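Local coordinates for protein mannose-specific lectin 3 chain 1 (Crocus vernus, PDB 3MEZ) that probably binds mannose as one of the two bulb-type lectin chains of a heterotetrameric plant lectin, at residues N57-L62 and T82-Y87. Numbering follows the deposited sequence.
Sequences NNRGQL and TVRGNY. Unlike the reference sequence in segment 82-87: Arg84 (reference Gln).
The carbonyl O of Thr82 takes two N-H groups from the guanidinium of Arg59: NE at 2.9 Å, standing 43° out of the carbonyl plane, and NH2 through a weak bond. Arg59 reaches it by folding at chi2 (-93°) and chi3 (-45°), which turns the guanidinium edge to the 82-87 loop. The backbone carbonyl of the same residue, Arg59 O, probably accepts from Thr82 OG1, whose placement is less certain. Asn58 O makes a further link: Gly85 N donates to it at 2.9 Å, in the plane of the carbonyl, and the CA-H of Arg84 adds a weaker contact. Beside this bond, the side chains of Asn58 and Arg84, which differs from the reference sequence, run side by side.

Beneath the turn lies Tyr87. Gly60 N sits above the centre of the ring, and Gly60 CA makes a CH-pi contact 3.8 Å from its centroid; with no side chain, the Gly60 backbone lies directly on the ring face. The phenol OH donates to Val83 O, tying that end to its own loop. Val108 of chain 2 also packs on Tyr87, and Trp109 of that chain donates to Gly60 O, placing the contact at an interface with a chain 2 subunit.

Within the turn, Asn57 OD1 accepts Arg59 N and Gln61 N from opposite faces of its plane, while ND2 has Glu63 as its main partner. The result is an Asx turn over a type I beta turn, joining strands 53-56 and 62-65 of one antiparallel sheet in the bulb-type lectin fold and laid against the loop leading into strand 88-91 of another.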
loop_
_atom_site.group_PDB
_atom_site.type_symbol
_atom_site.label_atom_id
_atom_site.label_comp_id
_atom_site.label_asym_id
_atom_site.label_seq_id
_atom_site.Cartn_x
_atom_site.Cartn_y
_atom_site.Cartn_z
ATOM N N ASN A 57 7.063 -14.035 -27.067
ATOM C CA ASN A 57 6.256 -15.049 -27.708
ATOM C C ASN A 57 5.095 -15.605 -26.868
ATOM O O ASN A 57 4.804 -15.113 -25.836
ATOM C CB ASN A 57 7.095 -16.141 -28.383
ATOM C CG ASN A 57 7.736 -17.079 -27.429
ATOM O OD1 ASN A 57 7.342 -17.197 -26.318
ATOM N ND2 ASN A 57 8.737 -17.775 -27.895
ATOM N N ASN A 58 4.445 -16.633 -27.391
ATOM C CA ASN A 58 3.276 -17.227 -26.801
ATOM C C ASN A 58 3.622 -18.352 -25.813
ATOM O O ASN A 58 2.787 -19.068 -25.358
ATOM C CB ASN A 58 2.283 -17.637 -27.862
ATOM C CG ASN A 58 2.768 -18.762 -28.689
ATOM O OD1 ASN A 58 3.894 -19.119 -28.631
ATOM N ND2 ASN A 58 1.887 -19.342 -29.451
ATOM N N ARG A 59 4.893 -18.482 -25.522
ATOM C CA ARG A 59 5.363 -19.292 -24.441
ATOM C C ARG A 59 6.034 -18.504 -23.302
ATOM O O ARG A 59 6.562 -19.077 -22.432
ATOM C CB ARG A 59 6.281 -20.388 -24.940
ATOM C CG ARG A 59 5.802 -21.123 -26.148
ATOM C CD ARG A 59 5.009 -22.378 -25.831
ATOM N NE ARG A 59 5.528 -23.265 -24.809
ATOM C CZ ARG A 59 6.416 -24.237 -24.982
ATOM N NH1 ARG A 59 6.958 -24.478 -26.163
ATOM N NH2 ARG A 59 6.757 -24.975 -23.955
ATOM N N GLY A 60 5.978 -17.197 -23.317
ATOM C CA GLY A 60 6.652 -16.432 -22.303
ATOM C C GLY A 60 8.134 -16.172 -22.469
ATOM O O GLY A 60 8.724 -15.644 -21.599
ATOM N N GLN A 61 8.698 -16.513 -23.611
ATOM C CA GLN A 61 10.086 -16.262 -23.920
ATOM C C GLN A 61 10.262 -14.972 -24.740
ATOM O O GLN A 61 9.459 -14.632 -25.540
ATOM C CB GLN A 61 10.723 -17.376 -24.756
ATOM C CG GLN A 61 10.717 -18.803 -24.228
ATOM C CD GLN A 61 11.003 -19.795 -25.318
ATOM O OE1 GLN A 61 10.255 -19.912 -26.251
ATOM N NE2 GLN A 61 12.084 -20.487 -25.195
ATOM N N LEU A 62 11.344 -14.270 -24.502
ATOM C CA LEU A 62 11.739 -13.153 -25.334
ATOM C C LEU A 62 12.510 -13.697 -26.510
ATOM O O LEU A 62 13.238 -14.599 -26.340
ATOM C CB LEU A 62 12.606 -12.156 -24.561
ATOM C CG LEU A 62 11.952 -11.336 -23.466
ATOM C CD1 LEU A 62 12.972 -10.552 -22.789
ATOM C CD2 LEU A 62 10.929 -10.476 -24.058
ATOM N N THR A 82 6.222 -23.967 -20.397
ATOM C CA THR A 82 5.012 -23.212 -20.294
ATOM C C THR A 82 3.998 -23.626 -21.320
ATOM O O THR A 82 4.344 -24.158 -22.335
ATOM C CB THR A 82 5.331 -21.733 -20.552
ATOM O OG1 THR A 82 6.053 -21.600 -21.763
ATOM C CG2 THR A 82 6.113 -21.126 -19.379
ATOM N N VAL A 83 2.744 -23.357 -21.033
ATOM C CA VAL A 83 1.656 -23.483 -21.977
ATOM C C VAL A 83 1.636 -22.420 -23.045
ATOM O O VAL A 83 2.085 -21.344 -22.837
ATOM C CB VAL A 83 0.301 -23.332 -21.315
ATOM C CG1 VAL A 83 -0.707 -23.982 -22.127
ATOM C CG2 VAL A 83 0.301 -23.919 -19.991
ATOM N N ARG A 84 1.045 -22.730 -24.178
ATOM C CA ARG A 84 0.830 -21.735 -25.189
ATOM C C ARG A 84 -0.245 -20.787 -24.747
ATOM O O ARG A 84 -1.264 -21.206 -24.322
ATOM C CB ARG A 84 0.347 -22.382 -26.459
ATOM C CG ARG A 84 1.394 -22.894 -27.352
ATOM C CD ARG A 84 0.816 -23.124 -28.682
ATOM N NE ARG A 84 1.802 -23.558 -29.640
ATOM C CZ ARG A 84 1.520 -24.271 -30.718
ATOM N NH1 ARG A 84 0.288 -24.629 -30.949
ATOM N NH2 ARG A 84 2.485 -24.635 -31.551
ATOM N N GLY A 85 -0.028 -19.512 -24.929
ATOM C CA GLY A 85 -0.995 -18.540 -24.516
ATOM C C GLY A 85 -0.469 -17.124 -24.586
ATOM O O GLY A 85 0.528 -16.890 -25.191
ATOM N N ASN A 86 -1.191 -16.210 -23.978
ATOM C CA ASN A 86 -0.785 -14.823 -23.925
ATOM C C ASN A 86 -0.036 -14.546 -22.637
ATOM O O ASN A 86 -0.495 -14.873 -21.581
ATOM C CB ASN A 86 -1.971 -13.903 -24.023
ATOM C CG ASN A 86 -2.568 -13.829 -25.395
ATOM O OD1 ASN A 86 -1.987 -14.191 -26.370
ATOM N ND2 ASN A 86 -3.743 -13.332 -25.443
ATOM N N TYR A 87 1.098 -13.900 -22.778
ATOM C CA TYR A 87 2.011 -13.594 -21.691
ATOM C C TYR A 87 2.260 -12.067 -21.577
ATOM O O TYR A 87 1.973 -11.350 -22.477
ATOM C CB TYR A 87 3.296 -14.370 -21.866
ATOM C CG TYR A 87 3.163 -15.856 -21.607
ATOM C CD1 TYR A 87 2.625 -16.691 -22.541
ATOM C CD2 TYR A 87 3.548 -16.399 -20.431
ATOM C CE1 TYR A 87 2.493 -18.011 -22.316
ATOM C CE2 TYR A 87 3.415 -17.715 -20.195
ATOM C CZ TYR A 87 2.872 -18.535 -21.136
ATOM O OH TYR A 87 2.741 -19.859 -20.875
#